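Local atomic coordinates of probable LacI-family transcriptional regulator (PDB entry 3BIL), a protein that probably acts as a LacI-family transcription factor, binding regulatory DNA to control gene expression, although its own function has not been established. Residues P170-A175 with T290-N295; E177-N182 with T244-D249; E204-A209 with G216-F221. All coordinates share one frame; numbering follows the deposited sequence.

Contact 1 (P170-A175 with T290-N295); sequences PGIAAA and TVIDQN
Ile292 lays its CD1 over one face of the peptide between Gly171 and Ile172, 3.7 Å from Gly171 C and almost straight above it. The methyl overhangs the carbonyl, with Gly171 O 3.6 Å from Ile292 CD1, while that oxygen takes the helical bond from Ala175 N at 2.8 Å. The methyl is thus packed against backbone as much as against side chains. Gly171 has no side chain to stand in the way, and its CA comes within 5.8 Å of Ile292 CA. The isoleucine reaches up as an extended arm: CG1 stands anti to its own carbonyl carbon (chi1 -70°) and chi2 is near 180°, which carries CD1 up against the helix backbone. There two side chains flank it. Ile172 CG1 is 4.0 Å from Ile292 CD1, the two isoleucines crossing at about a right angle, and Ala175 CB touches Ile292 CD1 from one turn further along, at 4.1 Å. No hydrogen bond joins the two segments; the contact is buried van der Waals packing, a methyl set against a peptide group and two hydrocarbon side chains. The helical segment runs nearly antiparallel to strand 291-293, at 159°, in a layer laid on the mixed, mostly parallel sheet of a periplasmic-binding-protein-like domain. Ala175 also rests on Leu327 and Ile274 of the strands flanking 291-293, and Ile172 leans on Phe206 of helix 197-212.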
loop_
_atom_site.group_PDB
_atom_site.type_symbol
_atom_site.label_atom_id
_atom_site.label_comp_id
_atom_site.label_asym_id
_atom_site.label_seq_id
_atom_site.Cartn_x
_atom_site.Cartn_y
_atom_site.Cartn_z
ATOM N N PRO A 170 5.656 -19.936 15.127
ATOM C CA PRO A 170 4.612 -20.854 14.654
ATOM C C PRO A 170 4.368 -20.880 13.158
ATOM O O PRO A 170 4.282 -21.956 12.584
ATOM C CB PRO A 170 3.372 -20.395 15.421
ATOM C CG PRO A 170 3.934 -19.732 16.672
ATOM C CD PRO A 170 5.145 -19.018 16.175
ATOM N N GLY A 171 4.287 -19.720 12.506
ATOM C CA GLY A 171 4.179 -19.647 11.024
ATOM C C GLY A 171 5.416 -20.148 10.279
ATOM O O GLY A 171 5.312 -20.952 9.306
ATOM N N ILE A 172 6.596 -19.719 10.743
ATOM C CA ILE A 172 7.857 -20.149 10.116
ATOM C C ILE A 172 8.046 -21.674 10.224
ATOM O O ILE A 172 8.300 -22.392 9.186
ATOM C CB ILE A 172 9.037 -19.352 10.619
ATOM C CG1 ILE A 172 8.859 -17.877 10.233
ATOM C CG2 ILE A 172 10.316 -19.867 10.003
ATOM C CD1 ILE A 172 9.759 -16.873 10.985
ATOM N N ALA A 173 7.834 -22.192 11.436
ATOM C CA ALA A 173 7.895 -23.657 11.641
ATOM C C ALA A 173 6.928 -24.406 10.746
ATOM O O ALA A 173 7.308 -25.419 10.154
ATOM C CB ALA A 173 7.635 -23.994 13.048
ATOM N N ALA A 174 5.688 -23.911 10.579
ATOM C CA ALA A 174 4.774 -24.628 9.675
ATOM C C ALA A 174 5.114 -24.523 8.218
ATOM O O ALA A 174 4.966 -25.509 7.440
ATOM C CB ALA A 174 3.357 -24.233 9.909
ATOM N N ALA A 175 5.560 -23.343 7.805
ATOM C CA ALA A 175 6.043 -23.220 6.432
ATOM C C ALA A 175 7.223 -24.146 6.190
ATOM O O ALA A 175 7.237 -24.850 5.177
ATOM C CB ALA A 175 6.395 -21.816 6.097
ATOM N N THR A 290 1.055 -19.135 -0.885
ATOM C CA THR A 290 1.168 -19.476 0.494
ATOM C C THR A 290 1.935 -18.335 1.206
ATOM O O THR A 290 2.991 -17.929 0.784
ATOM C CB THR A 290 1.831 -20.836 0.616
ATOM O OG1 THR A 290 1.055 -21.813 -0.109
ATOM C CG2 THR A 290 1.934 -21.262 2.082
ATOM N N VAL A 291 1.409 -17.821 2.298
ATOM C CA VAL A 291 2.056 -16.729 3.001
ATOM C C VAL A 291 1.894 -16.919 4.503
ATOM O O VAL A 291 1.044 -17.691 4.975
ATOM C CB VAL A 291 1.434 -15.328 2.669
ATOM C CG1 VAL A 291 1.742 -14.859 1.186
ATOM C CG2 VAL A 291 -0.076 -15.271 2.965
ATOM N N ILE A 292 2.721 -16.185 5.242
ATOM C CA ILE A 292 2.672 -16.151 6.666
ATOM C C ILE A 292 1.932 -14.900 7.078
ATOM O O ILE A 292 2.330 -13.791 6.769
ATOM C CB ILE A 292 4.089 -16.275 7.265
ATOM C CG1 ILE A 292 4.602 -17.708 7.020
ATOM C CG2 ILE A 292 4.072 -15.963 8.765
ATOM C CD1 ILE A 292 6.051 -17.914 7.439
ATOM N N ASP A 293 0.803 -15.088 7.735
ATOM C CA ASP A 293 0.006 -13.965 8.147
ATOM C C ASP A 293 0.401 -13.589 9.575
ATOM O O ASP A 293 0.627 -14.442 10.417
ATOM C CB ASP A 293 -1.490 -14.306 8.002
ATOM C CG ASP A 293 -2.424 -13.306 8.718
ATOM O OD1 ASP A 293 -2.004 -12.201 9.084
ATOM O OD2 ASP A 293 -3.602 -13.622 8.925
ATOM N N GLN A 294 0.492 -12.306 9.837
ATOM C CA GLN A 294 0.862 -11.821 11.135
ATOM C C GLN A 294 -0.278 -11.239 11.897
ATOM O O GLN A 294 -0.087 -10.760 13.026
ATOM C CB GLN A 294 1.829 -10.693 10.954
ATOM C CG GLN A 294 3.219 -11.125 10.992
ATOM C CD GLN A 294 4.055 -9.948 10.824
ATOM O OE1 GLN A 294 4.466 -9.331 11.810
ATOM N NE2 GLN A 294 4.240 -9.536 9.572
ATOM N N ASN A 295 -1.443 -11.216 11.273
ATOM C CA ASN A 295 -2.644 -10.780 11.929
ATOM C C ASN A 295 -2.561 -9.341 12.444
ATOM O O ASN A 295 -2.717 -9.091 13.641
ATOM C CB ASN A 295 -3.002 -11.764 13.051
ATOM C CG ASN A 295 -4.484 -11.966 13.163
ATOM O OD1 ASN A 295 -5.206 -11.117 13.712
ATOM N ND2 ASN A 295 -4.968 -13.071 12.582
#

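Contact 2 (E177-N182 with T244-D249); sequences ELLAHN and TLFAGD
Thr244, which opens the strand, meets Leu179 tip to tip: its CG2 lies 3.6 Å from Leu179 CD2. The other leucine branch is almost as near, with Leu179 CD1 at 3.7 Å from Thr244 CG2, so one methyl faces the fork of the leucine. The rotation of the threonine explains this, since CG2 stands anti to the backbone N and OG1 is turned off to hydrogen-bond Ala184 O. Leu245 then points to the other side of the sheet, where it packs on Val256 and Cys260 of helix 250-262. Phe246 returns to the Leu179 side, with CG anti to its backbone N (chi1 -178°). Its ring receives the leucine at the edge, near the ring plane, with Phe246 CD1 3.7 Å from Leu179 CD1, and it makes an edge-to-face pair with Tyr189. Past Ala247 the strand gives way to Gly248, whose carbonyl O takes a hydrogen bond from Arg202. Across the contact, helix 169-181 is ending: Asn182 ND2 bonds back to Leu178 O at 2.9 Å, and Asn182 N reaches that oxygen from the opposite face of its plane. With no polar bond between the segments, hydrocarbon packing centred on one leucine, and extended by Ile187 and Ile274, seats the C-terminal end of helix 169-181 on strand 244-247 of the helix-covered, mostly parallel sheet of the periplasmic-binding-protein-like domain.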
loop_
_atom_site.group_PDB
_atom_site.type_symbol
_atom_site.label_atom_id
_atom_site.label_comp_id
_atom_site.label_asym_id
_atom_site.label_seq_id
_atom_site.Cartn_x
_atom_site.Cartn_y
_atom_site.Cartn_z
ATOM N N GLU A 177 8.085 -26.993 7.820
ATOM C CA GLU A 177 7.471 -28.329 7.854
ATOM C C GLU A 177 6.868 -28.699 6.520
ATOM O O GLU A 177 7.197 -29.738 5.963
ATOM C CB GLU A 177 6.438 -28.468 8.986
ATOM C CG GLU A 177 6.924 -29.278 10.203
ATOM C CD GLU A 177 7.457 -30.685 9.816
ATOM O OE1 GLU A 177 6.658 -31.516 9.299
ATOM O OE2 GLU A 177 8.676 -30.957 10.024
ATOM N N LEU A 178 6.029 -27.809 5.996
ATOM C CA LEU A 178 5.390 -27.971 4.702
ATOM C C LEU A 178 6.362 -28.068 3.551
ATOM O O LEU A 178 6.153 -28.885 2.642
ATOM C CB LEU A 178 4.403 -26.817 4.477
ATOM C CG LEU A 178 3.416 -26.873 3.305
ATOM C CD1 LEU A 178 2.527 -28.095 3.391
ATOM C CD2 LEU A 178 2.559 -25.631 3.272
ATOM N N LEU A 179 7.421 -27.245 3.555
ATOM C CA LEU A 179 8.451 -27.378 2.501
ATOM C C LEU A 179 9.095 -28.752 2.590
ATOM O O LEU A 179 9.304 -29.426 1.554
ATOM C CB LEU A 179 9.505 -26.232 2.497
ATOM C CG LEU A 179 8.856 -24.862 2.199
ATOM C CD1 LEU A 179 9.645 -23.639 2.640
ATOM C CD2 LEU A 179 8.323 -24.759 0.770
ATOM N N ALA A 180 9.371 -29.180 3.818
ATOM C CA ALA A 180 10.043 -30.462 4.019
ATOM C C ALA A 180 9.203 -31.651 3.529
ATOM O O ALA A 180 9.733 -32.492 2.784
ATOM C CB ALA A 180 10.429 -30.633 5.449
ATOM N N HIS A 181 7.908 -31.716 3.911
ATOM C CA HIS A 181 7.047 -32.787 3.430
ATOM C C HIS A 181 6.904 -32.814 1.945
ATOM O O HIS A 181 6.719 -33.876 1.381
ATOM C CB HIS A 181 5.666 -32.731 4.056
ATOM C CG HIS A 181 5.693 -32.973 5.534
ATOM N ND1 HIS A 181 4.759 -32.439 6.397
ATOM C CD2 HIS A 181 6.586 -33.644 6.306
ATOM C CE1 HIS A 181 5.058 -32.802 7.633
ATOM N NE2 HIS A 181 6.167 -33.524 7.605
ATOM N N ASN A 182 6.990 -31.658 1.298
ATOM C CA ASN A 182 6.868 -31.594 -0.151
ATOM C C ASN A 182 8.160 -31.804 -0.936
ATOM O O ASN A 182 8.162 -31.686 -2.193
ATOM C CB ASN A 182 6.227 -30.278 -0.538
ATOM C CG ASN A 182 4.704 -30.304 -0.360
ATOM O OD1 ASN A 182 3.995 -30.884 -1.187
ATOM N ND2 ASN A 182 4.198 -29.654 0.714
ATOM N N THR A 244 12.965 -23.139 -3.697
ATOM C CA THR A 244 11.935 -22.445 -2.964
ATOM C C THR A 244 12.468 -21.088 -2.532
ATOM O O THR A 244 13.624 -20.958 -2.108
ATOM C CB THR A 244 11.439 -23.265 -1.728
ATOM O OG1 THR A 244 10.609 -24.354 -2.177
ATOM C CG2 THR A 244 10.572 -22.411 -0.756
ATOM N N LEU A 245 11.640 -20.055 -2.657
ATOM C CA LEU A 245 12.064 -18.760 -2.196
ATOM C C LEU A 245 11.142 -18.387 -1.049
ATOM O O LEU A 245 9.921 -18.459 -1.169
ATOM C CB LEU A 245 12.087 -17.743 -3.343
ATOM C CG LEU A 245 13.093 -18.114 -4.469
ATOM C CD1 LEU A 245 12.880 -17.313 -5.810
ATOM C CD2 LEU A 245 14.553 -18.001 -3.980
ATOM N N PHE A 246 11.730 -18.016 0.074
ATOM C CA PHE A 246 10.986 -17.885 1.283
ATOM C C PHE A 246 11.367 -16.488 1.763
ATOM O O PHE A 246 12.424 -16.248 2.314
ATOM C CB PHE A 246 11.351 -19.065 2.234
ATOM C CG PHE A 246 10.595 -19.101 3.572
ATOM C CD1 PHE A 246 10.328 -20.321 4.177
ATOM C CD2 PHE A 246 10.236 -17.955 4.244
ATOM C CE1 PHE A 246 9.709 -20.394 5.378
ATOM C CE2 PHE A 246 9.633 -18.010 5.446
ATOM C CZ PHE A 246 9.362 -19.226 6.031
ATOM N N ALA A 247 10.504 -15.535 1.488
ATOM C CA ALA A 247 10.793 -14.155 1.830
ATOM C C ALA A 247 10.468 -13.977 3.262
ATOM O O ALA A 247 9.583 -14.647 3.766
ATOM C CB ALA A 247 9.900 -13.277 1.028
ATOM N N GLY A 248 11.113 -13.034 3.917
ATOM C CA GLY A 248 10.832 -12.763 5.322
ATOM C C GLY A 248 10.200 -11.414 5.537
ATOM O O GLY A 248 10.097 -10.990 6.681
ATOM N N ASP A 249 9.796 -10.738 4.439
ATOM C CA ASP A 249 9.114 -9.409 4.475
ATOM C C ASP A 249 8.093 -9.203 3.374
ATOM O O ASP A 249 8.180 -9.845 2.333
ATOM C CB ASP A 249 10.143 -8.275 4.336
ATOM C CG ASP A 249 10.623 -7.809 5.663
ATOM O OD1 ASP A 249 9.926 -8.144 6.640
ATOM O OD2 ASP A 249 11.682 -7.143 5.758
#

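Contact 3 (E204-A209 with G216-F221); sequences EDFKAA and GEQLVF
Phe206 on helix 197-212 faces Gln218 and Val220 of a chain that, after a turn at Gly216 with positive phi, straightens into strand 219-221. The helix and strand belong to one beta-alpha-beta unit begun by strand 187-190. Phe206 projects with CG anti to its backbone N (chi1 161°), which sends the ring toward the returning strand. Its tip, CZ, stands 3.7 Å from Gln218 CB, which approaches the ring edge near the plane. Val220 adds a looser touch, its CG2 4.2 Å from Phe206 CE2. The glutamine offers the ring only its aliphatic start: the chain bends at chi2, and the amide plane ends up 86° from the ring. That bend brings Gln218 NE2 to within 2.9 Å of Gly216 O, the donor sitting well above the carbonyl plane, while Gln218 OE1 accepts from Ile187 N. Tyr189 stacks on the Phe206 ring, and Ile172 and Val176 of helix 169-181 pack against the same side chain. The chemistry divides along Gln218: hydrocarbon goes to the aromatic ring, while both ends of the amide are used by backbone, which holds its rotation and ties the strand's approach to neighbouring strand 187-190.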
loop_
_atom_site.group_PDB
_atom_site.type_symbol
_atom_site.label_atom_id
_atom_site.label_comp_id
_atom_site.label_asym_id
_atom_site.label_seq_id
_atom_site.Cartn_x
_atom_site.Cartn_y
_atom_site.Cartn_z
ATOM N N GLU A 204 16.664 -16.424 13.001
ATOM C CA GLU A 204 16.832 -17.471 14.050
ATOM C C GLU A 204 15.799 -18.607 13.828
ATOM O O GLU A 204 16.199 -19.778 13.661
ATOM C CB GLU A 204 16.698 -16.953 15.500
ATOM C CG GLU A 204 17.580 -15.766 15.941
ATOM C CD GLU A 204 17.201 -15.199 17.356
ATOM O OE1 GLU A 204 17.640 -14.061 17.686
ATOM O OE2 GLU A 204 16.470 -15.877 18.137
ATOM N N ASP A 205 14.498 -18.246 13.775
ATOM C CA ASP A 205 13.384 -19.214 13.671
ATOM C C ASP A 205 13.392 -20.068 12.420
ATOM O O ASP A 205 13.070 -21.250 12.428
ATOM C CB ASP A 205 12.053 -18.493 13.780
ATOM C CG ASP A 205 11.897 -17.771 15.104
ATOM O OD1 ASP A 205 11.072 -16.841 15.201
ATOM O OD2 ASP A 205 12.602 -18.128 16.064
ATOM N N PHE A 206 13.734 -19.475 11.311
ATOM C CA PHE A 206 13.860 -20.275 10.133
ATOM C C PHE A 206 15.042 -21.253 10.306
ATOM O O PHE A 206 14.975 -22.404 9.816
ATOM C CB PHE A 206 14.019 -19.357 8.893
ATOM C CG PHE A 206 14.602 -20.052 7.701
ATOM C CD1 PHE A 206 13.789 -20.738 6.825
ATOM C CD2 PHE A 206 15.995 -20.059 7.496
ATOM C CE1 PHE A 206 14.322 -21.392 5.712
ATOM C CE2 PHE A 206 16.553 -20.738 6.424
ATOM C CZ PHE A 206 15.705 -21.413 5.518
ATOM N N LYS A 207 16.119 -20.818 10.973
ATOM C CA LYS A 207 17.301 -21.711 11.149
ATOM C C LYS A 207 16.961 -22.925 12.040
ATOM O O LYS A 207 17.147 -24.091 11.625
ATOM C CB LYS A 207 18.556 -20.954 11.647
ATOM C CG LYS A 207 19.440 -20.269 10.548
ATOM C CD LYS A 207 20.195 -19.101 11.180
ATOM C CE LYS A 207 21.659 -18.941 10.677
ATOM N NZ LYS A 207 22.319 -17.630 11.189
ATOM N N ALA A 208 16.407 -22.648 13.224
ATOM C CA ALA A 208 15.891 -23.702 14.126
ATOM C C ALA A 208 14.840 -24.640 13.511
ATOM O O ALA A 208 14.954 -25.859 13.644
ATOM C CB ALA A 208 15.377 -23.084 15.413
ATOM N N ALA A 209 13.829 -24.087 12.834
ATOM C CA ALA A 209 12.850 -24.916 12.106
ATOM C C ALA A 209 13.489 -25.889 11.138
ATOM O O ALA A 209 13.026 -27.004 11.003
ATOM C CB ALA A 209 11.848 -24.060 11.340
ATOM N N GLY A 216 18.573 -29.948 7.407
ATOM C CA GLY A 216 19.923 -29.444 7.266
ATOM C C GLY A 216 19.894 -27.988 6.862
ATOM O O GLY A 216 18.817 -27.433 6.562
ATOM N N GLU A 217 21.085 -27.375 6.868
ATOM C CA GLU A 217 21.262 -25.946 6.662
ATOM C C GLU A 217 20.819 -25.544 5.259
ATOM O O GLU A 217 21.070 -26.260 4.290
ATOM C CB GLU A 217 22.704 -25.532 6.944
ATOM C CG GLU A 217 23.044 -25.540 8.438
ATOM C CD GLU A 217 24.560 -25.492 8.738
ATOM O OE1 GLU A 217 24.984 -24.626 9.561
ATOM O OE2 GLU A 217 25.315 -26.318 8.152
ATOM N N GLN A 218 20.129 -24.416 5.155
ATOM C CA GLN A 218 19.595 -24.005 3.833
ATOM C C GLN A 218 20.300 -22.756 3.346
ATOM O O GLN A 218 21.179 -22.257 4.038
ATOM C CB GLN A 218 18.077 -23.809 3.913
ATOM C CG GLN A 218 17.384 -25.029 4.389
ATOM C CD GLN A 218 17.430 -26.150 3.397
ATOM O OE1 GLN A 218 17.289 -25.927 2.216
ATOM N NE2 GLN A 218 17.609 -27.386 3.879
ATOM N N LEU A 219 19.941 -22.238 2.180
ATOM C CA LEU A 219 20.567 -20.981 1.700
ATOM C C LEU A 219 19.923 -19.761 2.321
ATOM O O LEU A 219 18.736 -19.732 2.455
ATOM C CB LEU A 219 20.451 -20.901 0.219
ATOM C CG LEU A 219 20.885 -22.260 -0.282
ATOM C CD1 LEU A 219 20.596 -22.389 -1.740
ATOM C CD2 LEU A 219 22.370 -22.435 0.011
ATOM N N VAL A 220 20.711 -18.769 2.708
ATOM C CA VAL A 220 20.201 -17.577 3.362
ATOM C C VAL A 220 20.786 -16.355 2.681
ATOM O O VAL A 220 22.006 -16.245 2.559
ATOM C CB VAL A 220 20.701 -17.484 4.801
ATOM C CG1 VAL A 220 20.545 -16.044 5.310
ATOM C CG2 VAL A 220 19.958 -18.454 5.721
ATOM N N PHE A 221 19.940 -15.433 2.246
ATOM C CA PHE A 221 20.420 -14.134 1.785
ATOM C C PHE A 221 20.050 -13.064 2.808
ATOM O O PHE A 221 18.901 -13.004 3.254
ATOM C CB PHE A 221 19.838 -13.797 0.416
ATOM C CG PHE A 221 20.411 -12.542 -0.186
ATOM C CD1 PHE A 221 21.439 -12.616 -1.151
ATOM C CD2 PHE A 221 19.939 -11.261 0.224
ATOM C CE1 PHE A 221 21.996 -11.407 -1.733
ATOM C CE2 PHE A 221 20.476 -10.087 -0.312
ATOM C CZ PHE A 221 21.504 -10.157 -1.309
#

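Overall arrangement
All three contacts pack helices onto one side of the mixed, mostly parallel sheet in one lobe of the periplasmic-binding-protein-like domain. Contacts 1 and 2 share helix 169-181 and have centres about 10 Å apart; Phe246 bridges them, its CE1 3.7 Å from Ala175 CB and its CZ 3.8 Å from Ile292 CD1. Contact 3 lies about 15 Å from contact 1, centre to centre, yet their helices touch directly, Ile172 CG2 being 3.6 Å from Phe206 CA. Contacts 2 and 3, with centres about 10 Å apart, do not touch, but Tyr189 meets both phenylalanine rings. Through contact 1 and Tyr189 the three belong to one largely apolar layer between helices and sheet, running from strand 291-293 to strand 219-221, outermost in this chain.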